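Local coordinates for cellulase (Bacteroides salanitronis, PDB 6WQY), which probably hydrolyses beta-1,4-glucosidic bonds in cellulose and related plant polysaccharides, as a family 5 endoglucanase whose catalytic domain makes up this chain, at residues A206-G211 with D240-R245; A70-V75 with W357-H362; G183-D188 with I228-E233; I93-L98 with A157-D162. All blocks are in the same frame, centred on the assembly; numbering follows the deposited sequence. Where two conformers were deposited one is given.

Interaction 1: residues A206-G211 with D240-R245; sequences AVRATG and DVVDNR
A side-on, two-pronged salt bridge between Arg-208 and Asp-240 ties the C-terminal end of helix 191-209 to the loop that leads into strand 246-251, on the outer surface of the (beta/alpha)8 barrel. Two nearly straight bonds carry it. Arg-208 NE donates to Asp-240 OD1 at 2.8 Å with an N-H...O angle of 163°, and Arg-208 NH2 donates to Asp-240 OD2, also at 2.8 Å. Both oxygens use their syn lone pairs, and the guanidinium and carboxylate planes lie only 5° apart. The arginine chain is bent at chi2 and nearly extended after it, which brings its NE edge round to the carboxylate. Val-242 CG1 packs over one guanidinium face, 3.9 Å from Arg-208 NH2, while Val-241 CG2 lies 4.0 Å from Arg-208 CG on the aliphatic stem. The remaining nitrogen, NH1, is used as well, donating to the backbone carbonyls of Asn-214 and Arg-217, so the group is fixed in rotation. A leucine in place of Arg-208 would probably leave the Asp-240 carboxylate without its charged mate and those two carbonyls without this donor. Arg-245 brings its CB close to the bridge, but its own guanidinium turns off to a salt bridge with Glu-22. Asp-240 OD1 also accepts from Val-241 N at 2.8 Å, met on the anti side and 34° out of the carboxylate plane.

Interaction 2: residues A70-V75 with W357-H362; sequences AGFTSV and WALFNH
Phe-72 and Phe-360 reach toward each other from facing loops and run antiparallel alongside one another, meeting near the ends of their rings. Phe-72 CE2 lies 3.9 Å from Phe-360 CE1 and close to the plane of the Phe-360 ring, so Phe-360 is met at its edge. The two ring planes are steeply tilted, roughly 70° apart. Phe-360 has CG anti to its carbonyl carbon (chi1 -60°), a torsion that sends the ring out from the loop 357-362 with CE1 and CZ leading. Its CZ is also touched in the ring plane by Ala-70 CB, at 3.9 Å; the methyl and Phe-72 CE2 thus share the same leading edge. Leu-359 adds a looser contact, its CD1 standing 4.5 Å from Phe-72 CZ.

The backbones stay well apart, the nearest CA atoms, of Ala-70 and Phe-360, being 10.4 Å from each other, so side chains alone bridge the gap. Gly-71, at positive phi, ends the preceding helix in a Schellman motif, and the chain then runs through Phe-72 into barrel strand 74-77. Ile-375 of the final helix, 371-383, touches both phenylalanines, and Leu-63 and Leu-67 of helix 61-70 pack on Phe-360. All four residues in contact are buried and no hydrogen bond crosses between the segments: the join is wholly apolar and rests on dispersion and the exclusion of water.

Interaction 3: residues G183-D188 with I228-E233; sequences GDNRTD and IDLTVE
Leu-230 sets its CD2 methyl over one face of the Arg-186 guanidinium, 3.6 Å from Arg-186 NH2 and 3.8 Å from Arg-186 CZ. The two side chains cross at about a right angle, so the leucine meets the flat group with the end of its branch. Its other methyl, CD1, serves a second neighbour, lying 3.9 Å from Asn-185 ND2. Leu-230 CG is anti to the carbonyl carbon (chi1 -62°), which carries both methyls out from the helix toward these polar groups. The arginine comes to the same place by a bend: chi2, at -102°, is far from a staggered value and turns the guanidinium toward the leucine.

The contact spans two beta-alpha connections of the (beta/alpha)8 barrel, joining the loop that follows strand 167-170 to helix 228-234, which comes after strand 219-222. Tyr-193 and Tyr-224 also touch Leu-230.

No hydrogen bond crosses between the segments, and the polar ends are held from the loop and from helix 191-209. Arg-186 NE donates to Gly-181 O, and the guanidinium makes a cation-pi contact with Trp-182. Asn-185 ND2 is hydrogen-bonded to both Tyr-193 OH and Gly-181 O, while Asn-185 OD1 accepts from Gly-183 N at 3.0 Å, the donor tilted 23° from the carbonyl plane. An alanine at Leu-230 lacks both methyls and would probably open a gap between helix and loop and let Arg-186 turn more freely. Glu-233 OE1 stands 5.2 Å from Arg-186 NH1, an opposite charge beyond salt-bridge range.

Interaction 4: residues I93-L98 with A157-D162; sequences IDETYL and ANRFAD. With MG (magnesium ion), chain D.
Leu-98 and Arg-159 pack closely along their aliphatic parts, Leu-98 CG lying 3.7 Å from Arg-159 CG as the two side chains pass flank to flank, pointing opposite ways. Leu-98 CD2 adds contacts to the arginine CB and CG, and Leu-98 CD1 reaches Phe-160 CE2 more loosely, at 4.5 Å. Arg-159 CG also sits over the centre of the Phe-160 ring, so the stem is touched by the leucine on one flank and by the ring face on another, roughly at right angles.

The outer side is held by water. In one of its two conformers, Glu-95 has OE2 4.4 Å from Arg-159 NE, too far for a salt bridge, and water 2 spans the gap: it donates to Glu-95 OE2 at 2.6 Å and to Glu-95 O, and accepts from Arg-159 NE at 3.0 Å. In that conformer Glu-95 OE1 binds the magnesium ion at 2.0 Å, and five waters complete six ligands. One of these, water 1, donates to Ile-93 O, which links the ion's hydration shell to the backbone. The cation probably draws on the glutamate's negative charge and weakens its pull on the arginine.

Asp-94, likewise in one of two conformers, N-caps helix 95-110, its OD2 accepting from Tyr-97 N. The whole is a junction between neighbouring outer helices of the (beta/alpha)8 barrel, helix 95-110 against the end of helix 139-159, with a largely hydrated magnesium site at its rim.

In the fold
The four contacts are spread round one closed eight-stranded barrel. Interactions 1 and 4 are the pair that touch: Thr-210 CB lies 3.4 Å from Asn-158 OD1, so the end of helix 191-209 rests on that of helix 139-159, with centres about 18 Å apart. Asn-214 strengthens this link, since it accepts from Arg-208 and also donates to Ala-157 O. Interactions 2 and 3 lie on opposite sides of the chain's centre, about 32 Å apart between centres. Interaction 2 spans the longest loop, joining early and late parts of the barrel. The magnesium ion belongs to interaction 4; interaction 3 is remote from it, its nearest atoms about 23 Å from those of interaction 4.

Interaction 1: residues A206-G211 with D240-R245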
# COMPACT_ATOMS: atom_id res chain seq x y z
N ALA A 206 16.94 1.80 10.90
CA ALA A 206 17.33 0.40 10.90
C ALA A 206 17.67 -0.07 9.49
O ALA A 206 18.64 -0.81 9.30
CB ALA A 206 16.22 -0.46 11.50
N VAL A 207 16.88 0.33 8.49
CA VAL A 207 17.16 -0.05 7.11
C VAL A 207 18.49 0.55 6.67
O VAL A 207 19.35 -0.14 6.11
CB VAL A 207 16.01 0.36 6.19
CG1 VAL A 207 16.39 0.14 4.72
CG2 VAL A 207 14.73 -0.41 6.53
N ARG A 208 18.67 1.86 6.90
CA ARG A 208 19.88 2.52 6.42
C ARG A 208 21.13 1.94 7.08
O ARG A 208 22.18 1.87 6.44
CB ARG A 208 19.82 4.03 6.65
CG ARG A 208 18.68 4.74 5.94
CD ARG A 208 18.62 4.48 4.46
NE ARG A 208 17.61 5.33 3.83
CZ ARG A 208 16.91 5.02 2.75
NH1 ARG A 208 17.08 3.85 2.15
NH2 ARG A 208 16.02 5.86 2.26
N ALA A 209 21.03 1.52 8.34
CA ALA A 209 22.20 1.01 9.06
C ALA A 209 22.75 -0.26 8.44
O ALA A 209 23.92 -0.58 8.66
CB ALA A 209 21.84 0.75 10.52
N THR A 210 21.94 -0.99 7.66
CA THR A 210 22.44 -2.20 7.03
C THR A 210 23.35 -1.90 5.84
O THR A 210 24.02 -2.81 5.35
CB THR A 210 21.31 -3.14 6.62
OG1 THR A 210 20.55 -2.57 5.54
CG2 THR A 210 20.41 -3.48 7.79
N GLY A 211 23.37 -0.66 5.36
CA GLY A 211 24.35 -0.28 4.35
C GLY A 211 24.03 -0.81 2.97
O GLY A 211 22.94 -1.30 2.66
N ASP A 240 16.84 11.43 7.09
CA ASP A 240 17.44 10.38 6.29
C ASP A 240 18.87 10.78 5.94
O ASP A 240 19.25 11.94 6.03
CB ASP A 240 16.59 10.12 5.04
CG ASP A 240 16.76 8.73 4.46
OD1 ASP A 240 17.62 7.95 4.94
OD2 ASP A 240 16.00 8.42 3.51
N VAL A 241 19.66 9.76 5.58
CA VAL A 241 21.06 9.96 5.20
C VAL A 241 21.24 10.24 3.72
O VAL A 241 22.37 10.53 3.28
CB VAL A 241 21.89 8.71 5.55
CG1 VAL A 241 21.83 8.43 7.05
CG2 VAL A 241 21.40 7.49 4.77
N VAL A 242 20.19 10.14 2.93
CA VAL A 242 20.16 10.40 1.50
C VAL A 242 18.91 11.23 1.27
O VAL A 242 17.98 11.21 2.07
CB VAL A 242 20.11 9.07 0.73
CG1 VAL A 242 18.91 8.23 1.18
CG2 VAL A 242 20.09 9.31 -0.77
N ASP A 243 18.90 11.99 0.18
CA ASP A 243 17.73 12.80 -0.14
C ASP A 243 16.78 12.04 -1.06
O ASP A 243 17.18 11.19 -1.86
CB ASP A 243 18.13 14.13 -0.77
CG ASP A 243 18.91 15.03 0.18
OD1 ASP A 243 18.76 14.87 1.41
OD2 ASP A 243 19.66 15.89 -0.31
N ASN A 244 15.50 12.38 -0.96
CA ASN A 244 14.50 11.98 -1.95
C ASN A 244 14.29 10.48 -2.04
O ASN A 244 14.00 9.97 -3.13
CB ASN A 244 14.85 12.55 -3.33
CG ASN A 244 15.12 14.00 -3.29
OD1 ASN A 244 14.37 14.73 -2.64
ND2 ASN A 244 16.19 14.45 -3.94
N ARG A 245 14.40 9.77 -0.92
CA ARG A 245 14.19 8.33 -0.92
C ARG A 245 13.13 7.90 0.08
O ARG A 245 13.03 6.70 0.37
CB ARG A 245 15.50 7.57 -0.68
CG ARG A 245 16.52 7.70 -1.81
CD ARG A 245 16.05 7.01 -3.08
NE ARG A 245 17.01 7.16 -4.16
CZ ARG A 245 17.06 8.20 -4.98
NH1 ARG A 245 16.20 9.22 -4.84
NH2 ARG A 245 17.97 8.25 -5.95

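Interaction 2: residues A70-V75 with W357-H362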
# COMPACT_ATOMS: atom_id res chain seq x y z
N ALA A 70 -0.32 -7.55 -18.62
CA ALA A 70 -1.50 -6.69 -18.59
C ALA A 70 -1.16 -5.21 -18.51
O ALA A 70 -2.05 -4.38 -18.69
CB ALA A 70 -2.39 -7.06 -17.40
N GLY A 71 0.10 -4.86 -18.24
CA GLY A 71 0.53 -3.49 -18.23
C GLY A 71 0.68 -2.85 -16.86
O GLY A 71 0.87 -1.63 -16.79
N PHE A 72 0.60 -3.62 -15.79
CA PHE A 72 0.95 -3.08 -14.49
C PHE A 72 2.46 -2.85 -14.41
O PHE A 72 3.24 -3.54 -15.06
CB PHE A 72 0.48 -4.02 -13.38
CG PHE A 72 -1.00 -3.99 -13.17
CD1 PHE A 72 -1.58 -3.02 -12.36
CD2 PHE A 72 -1.84 -4.89 -13.82
CE1 PHE A 72 -2.94 -2.96 -12.18
CE2 PHE A 72 -3.21 -4.83 -13.64
CZ PHE A 72 -3.77 -3.86 -12.82
N THR A 73 2.85 -1.87 -13.59
CA THR A 73 4.24 -1.47 -13.41
C THR A 73 4.84 -2.00 -12.11
O THR A 73 6.04 -2.32 -12.06
CB THR A 73 4.32 0.07 -13.35
OG1 THR A 73 3.49 0.64 -14.36
CG2 THR A 73 5.77 0.55 -13.51
N SER A 74 4.02 -2.04 -11.06
CA SER A 74 4.49 -2.26 -9.71
C SER A 74 3.49 -3.11 -8.94
O SER A 74 2.28 -3.00 -9.16
CB SER A 74 4.64 -0.92 -8.98
OG SER A 74 5.50 -0.04 -9.69
N VAL A 75 3.98 -3.91 -7.99
CA VAL A 75 3.12 -4.73 -7.14
C VAL A 75 3.44 -4.47 -5.69
O VAL A 75 4.60 -4.58 -5.27
CB VAL A 75 3.29 -6.23 -7.45
CG1 VAL A 75 2.43 -7.07 -6.54
CG2 VAL A 75 2.94 -6.50 -8.89
N TRP A 357 -13.12 -7.86 -5.26
CA TRP A 357 -12.08 -6.99 -5.77
C TRP A 357 -11.23 -7.66 -6.84
O TRP A 357 -10.36 -7.02 -7.42
CB TRP A 357 -11.11 -6.61 -4.63
CG TRP A 357 -11.72 -5.99 -3.42
CD1 TRP A 357 -12.24 -6.64 -2.34
CD2 TRP A 357 -11.85 -4.59 -3.14
NE1 TRP A 357 -12.69 -5.74 -1.41
CE2 TRP A 357 -12.46 -4.47 -1.87
CE3 TRP A 357 -11.51 -3.43 -3.82
CZ2 TRP A 357 -12.74 -3.25 -1.28
CZ3 TRP A 357 -11.78 -2.21 -3.23
CH2 TRP A 357 -12.39 -2.13 -1.98
N ALA A 358 -11.44 -8.95 -7.10
CA ALA A 358 -10.48 -9.72 -7.88
C ALA A 358 -10.48 -9.32 -9.35
O ALA A 358 -11.54 -9.26 -9.99
CB ALA A 358 -10.82 -11.21 -7.78
N LEU A 359 -9.29 -9.12 -9.89
CA LEU A 359 -9.06 -8.99 -11.33
C LEU A 359 -8.37 -10.22 -11.90
O LEU A 359 -8.60 -10.55 -13.07
CB LEU A 359 -8.22 -7.76 -11.63
CG LEU A 359 -8.77 -6.43 -11.12
CD1 LEU A 359 -7.80 -5.29 -11.45
CD2 LEU A 359 -10.15 -6.13 -11.67
N PHE A 360 -7.53 -10.89 -11.11
CA PHE A 360 -6.82 -12.08 -11.53
C PHE A 360 -6.99 -13.18 -10.50
O PHE A 360 -7.06 -12.92 -9.29
CB PHE A 360 -5.30 -11.84 -11.61
CG PHE A 360 -4.89 -10.76 -12.56
CD1 PHE A 360 -4.85 -9.44 -12.15
CD2 PHE A 360 -4.53 -11.06 -13.86
CE1 PHE A 360 -4.48 -8.44 -13.02
CE2 PHE A 360 -4.15 -10.05 -14.74
CZ PHE A 360 -4.13 -8.74 -14.31
N ASN A 361 -7.01 -14.43 -10.97
CA ASN A 361 -6.76 -15.55 -10.07
C ASN A 361 -5.30 -15.46 -9.62
O ASN A 361 -4.39 -15.38 -10.46
CB ASN A 361 -7.05 -16.87 -10.79
CG ASN A 361 -6.89 -18.07 -9.88
OD1 ASN A 361 -5.78 -18.38 -9.46
ND2 ASN A 361 -7.98 -18.74 -9.58
N HIS A 362 -5.06 -15.44 -8.30
CA HIS A 362 -3.73 -15.18 -7.78
C HIS A 362 -2.75 -16.33 -8.00
O HIS A 362 -1.55 -16.13 -7.81
CB HIS A 362 -3.79 -14.85 -6.28
CG HIS A 362 -4.40 -13.52 -5.97
ND1 HIS A 362 -4.25 -12.95 -4.72
CD2 HIS A 362 -5.14 -12.64 -6.70
CE1 HIS A 362 -4.88 -11.79 -4.69
NE2 HIS A 362 -5.42 -11.58 -5.87

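Interaction 3: residues G183-D188 with I228-E233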
# COMPACT_ATOMS: atom_id res chain seq x y z
N GLY A 183 -10.43 7.94 17.59
CA GLY A 183 -10.19 7.51 18.95
C GLY A 183 -9.39 8.52 19.74
O GLY A 183 -9.56 9.74 19.58
N ASP A 184 -8.51 8.03 20.60
CA ASP A 184 -7.74 8.92 21.47
C ASP A 184 -6.72 9.72 20.68
O ASP A 184 -6.21 10.72 21.20
CB ASP A 184 -7.07 8.11 22.58
CG ASP A 184 -8.05 7.64 23.64
OD1 ASP A 184 -9.24 8.00 23.59
OD2 ASP A 184 -7.60 6.93 24.57
N ASN A 185 -6.45 9.35 19.43
CA ASN A 185 -5.57 10.16 18.60
C ASN A 185 -6.10 11.57 18.43
O ASN A 185 -5.32 12.50 18.20
CB ASN A 185 -5.41 9.52 17.22
CG ASN A 185 -6.72 9.31 16.51
OD1 ASN A 185 -7.54 8.49 16.93
ND2 ASN A 185 -6.96 10.06 15.43
N ARG A 186 -7.42 11.76 18.53
CA ARG A 186 -8.01 13.07 18.32
C ARG A 186 -7.94 13.94 19.56
O ARG A 186 -8.07 15.16 19.45
CB ARG A 186 -9.50 12.93 17.99
CG ARG A 186 -9.79 12.12 16.76
CD ARG A 186 -10.11 13.01 15.59
NE ARG A 186 -10.11 12.27 14.34
CZ ARG A 186 -9.95 12.82 13.15
NH1 ARG A 186 -9.78 14.13 13.04
NH2 ARG A 186 -9.96 12.06 12.06
N THR A 187 -7.77 13.34 20.74
CA THR A 187 -7.94 14.05 21.99
C THR A 187 -6.71 14.01 22.89
O THR A 187 -6.71 14.71 23.90
CB THR A 187 -9.14 13.47 22.76
OG1 THR A 187 -8.93 12.07 23.00
CG2 THR A 187 -10.43 13.65 21.96
N ASP A 188 -5.67 13.28 22.54
CA ASP A 188 -4.56 13.04 23.46
C ASP A 188 -3.46 14.08 23.37
O ASP A 188 -2.39 13.88 23.97
CB ASP A 188 -3.98 11.63 23.27
CG ASP A 188 -3.19 11.47 21.97
OD1 ASP A 188 -3.24 12.39 21.10
OD2 ASP A 188 -2.54 10.42 21.83
N ILE A 228 -5.69 10.49 4.47
CA ILE A 228 -5.08 11.68 3.88
C ILE A 228 -5.09 12.87 4.85
O ILE A 228 -4.07 13.56 5.02
CB ILE A 228 -5.71 12.02 2.52
CG1 ILE A 228 -5.19 11.04 1.46
CG2 ILE A 228 -5.41 13.47 2.13
CD1 ILE A 228 -5.85 11.15 0.11
N ASP A 229 -6.23 13.15 5.48
CA ASP A 229 -6.29 14.34 6.33
C ASP A 229 -5.35 14.20 7.53
O ASP A 229 -4.63 15.15 7.89
CB ASP A 229 -7.72 14.60 6.77
CG ASP A 229 -8.54 15.21 5.67
OD1 ASP A 229 -8.25 16.37 5.30
OD2 ASP A 229 -9.42 14.50 5.14
N LEU A 230 -5.37 13.06 8.20
CA LEU A 230 -4.51 12.90 9.37
C LEU A 230 -3.03 12.88 8.98
O LEU A 230 -2.17 13.23 9.81
CB LEU A 230 -4.87 11.66 10.17
CG LEU A 230 -6.28 11.67 10.76
CD1 LEU A 230 -6.51 10.40 11.57
CD2 LEU A 230 -6.51 12.88 11.64
N THR A 231 -2.73 12.45 7.76
CA THR A 231 -1.36 12.46 7.26
C THR A 231 -0.90 13.89 6.97
O THR A 231 0.13 14.34 7.49
CB THR A 231 -1.26 11.58 6.01
OG1 THR A 231 -1.63 10.24 6.35
CG2 THR A 231 0.15 11.55 5.43
N VAL A 232 -1.66 14.65 6.18
CA VAL A 232 -1.20 16.00 5.89
C VAL A 232 -1.11 16.83 7.17
O VAL A 232 -0.25 17.72 7.28
CB VAL A 232 -2.02 16.71 4.80
CG1 VAL A 232 -2.04 15.88 3.52
CG2 VAL A 232 -3.42 17.02 5.28
N GLU A 233 -1.98 16.58 8.15
CA GLU A 233 -1.98 17.39 9.37
C GLU A 233 -0.88 16.99 10.35
O GLU A 233 -0.36 17.86 11.05
CB GLU A 233 -3.35 17.29 10.05
CG GLU A 233 -4.48 17.89 9.20
CD GLU A 233 -5.87 17.41 9.59
OE1 GLU A 233 -6.00 16.62 10.55
OE2 GLU A 233 -6.84 17.82 8.91

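Interaction 4: residues I93-L98 with A157-D162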
# COMPACT_ATOMS: atom_id res chain seq x y z
N ILE A 93 13.04 -13.87 12.71
CA ILE A 93 12.01 -14.24 11.75
C ILE A 93 12.26 -15.65 11.24
O ILE A 93 13.38 -16.00 10.85
CB ILE A 93 11.96 -13.25 10.57
CG1 ILE A 93 11.66 -11.83 11.06
CG2 ILE A 93 10.92 -13.69 9.55
CD1 ILE A 93 11.76 -10.77 10.00
N ASP A 94 11.21 -16.49 11.24
CA ASP A 94 11.34 -17.85 10.72
C ASP A 94 11.91 -17.83 9.30
O ASP A 94 11.40 -17.13 8.42
CB ASP A 94 9.96 -18.51 10.70
CG ASP A 94 9.98 -19.84 9.99
OD1 ASP A 94 10.46 -20.82 10.60
OD2 ASP A 94 9.52 -19.90 8.81
N GLU A 95 12.96 -18.62 9.06
CA GLU A 95 13.70 -18.45 7.81
C GLU A 95 12.88 -18.89 6.60
O GLU A 95 12.99 -18.29 5.52
CB GLU A 95 15.04 -19.19 7.86
CG GLU A 95 16.05 -18.60 6.90
CD GLU A 95 16.44 -17.19 7.29
OE1 GLU A 95 16.76 -16.97 8.47
OE2 GLU A 95 16.39 -16.30 6.41
N THR A 96 12.09 -19.95 6.74
CA THR A 96 11.28 -20.42 5.63
C THR A 96 10.23 -19.39 5.24
O THR A 96 9.96 -19.19 4.05
CB THR A 96 10.64 -21.76 5.95
OG1 THR A 96 11.68 -22.75 6.02
CG2 THR A 96 9.63 -22.18 4.90
N TYR A 97 9.62 -18.71 6.21
CA TYR A 97 8.65 -17.67 5.85
C TYR A 97 9.34 -16.52 5.12
O TYR A 97 8.83 -16.00 4.13
CB TYR A 97 7.90 -17.19 7.08
CG TYR A 97 6.73 -16.31 6.71
CD1 TYR A 97 5.67 -16.82 5.96
CD2 TYR A 97 6.67 -14.98 7.08
CE1 TYR A 97 4.59 -16.03 5.60
CE2 TYR A 97 5.59 -14.18 6.74
CZ TYR A 97 4.55 -14.71 6.00
OH TYR A 97 3.45 -13.98 5.63
N LEU A 98 10.50 -16.10 5.62
CA LEU A 98 11.26 -15.06 4.93
C LEU A 98 11.63 -15.50 3.52
O LEU A 98 11.59 -14.70 2.58
CB LEU A 98 12.48 -14.71 5.77
CG LEU A 98 13.34 -13.53 5.35
CD1 LEU A 98 12.52 -12.26 5.17
CD2 LEU A 98 14.44 -13.30 6.38
N ALA A 157 15.81 -6.25 5.69
CA ALA A 157 16.75 -5.50 4.87
C ALA A 157 17.97 -6.35 4.52
O ALA A 157 18.44 -6.34 3.37
CB ALA A 157 17.18 -4.23 5.59
N ASN A 158 18.50 -7.09 5.49
CA ASN A 158 19.67 -7.92 5.21
C ASN A 158 19.34 -9.01 4.20
O ASN A 158 20.17 -9.35 3.35
CB ASN A 158 20.23 -8.50 6.51
CG ASN A 158 21.05 -7.49 7.30
OD1 ASN A 158 21.61 -6.55 6.75
ND2 ASN A 158 21.15 -7.71 8.60
N ARG A 159 18.14 -9.58 4.27
CA ARG A 159 17.76 -10.65 3.36
C ARG A 159 17.65 -10.17 1.92
O ARG A 159 17.80 -10.97 0.99
CB ARG A 159 16.44 -11.27 3.81
CG ARG A 159 15.92 -12.42 2.96
CD ARG A 159 16.89 -13.59 2.98
NE ARG A 159 16.39 -14.75 2.24
CZ ARG A 159 16.40 -14.84 0.92
NH1 ARG A 159 16.88 -13.85 0.18
NH2 ARG A 159 15.94 -15.93 0.32
N PHE A 160 17.38 -8.89 1.73
CA PHE A 160 17.19 -8.29 0.41
C PHE A 160 18.30 -7.30 0.07
O PHE A 160 18.14 -6.47 -0.83
CB PHE A 160 15.81 -7.65 0.31
CG PHE A 160 14.71 -8.66 0.37
CD1 PHE A 160 14.53 -9.55 -0.69
CD2 PHE A 160 13.88 -8.75 1.46
CE1 PHE A 160 13.54 -10.51 -0.65
CE2 PHE A 160 12.88 -9.71 1.51
CZ PHE A 160 12.72 -10.59 0.47
N ALA A 161 19.45 -7.41 0.74
CA ALA A 161 20.51 -6.43 0.57
C ALA A 161 21.04 -6.40 -0.85
O ALA A 161 21.55 -5.36 -1.29
CB ALA A 161 21.66 -6.73 1.54
N ASP A 162 20.95 -7.51 -1.57
CA ASP A 162 21.45 -7.58 -2.93
C ASP A 162 20.48 -7.04 -3.97
O ASP A 162 20.86 -6.91 -5.14
CB ASP A 162 21.79 -9.04 -3.28
CG ASP A 162 20.59 -9.96 -3.14
OD1 ASP A 162 19.75 -9.73 -2.24
OD2 ASP A 162 20.48 -10.92 -3.93
MG MG D . 17.60 -15.42 9.51
O HOH W 1 15.66 -14.53 10.09
O HOH W 2 15.40 -16.89 4.03
O HOH W 3 19.42 -16.13 9.13
O HOH W 4 17.56 -14.45 7.79
O HOH W 5 17.63 -16.47 11.22
O HOH W 6 18.33 -13.73 10.47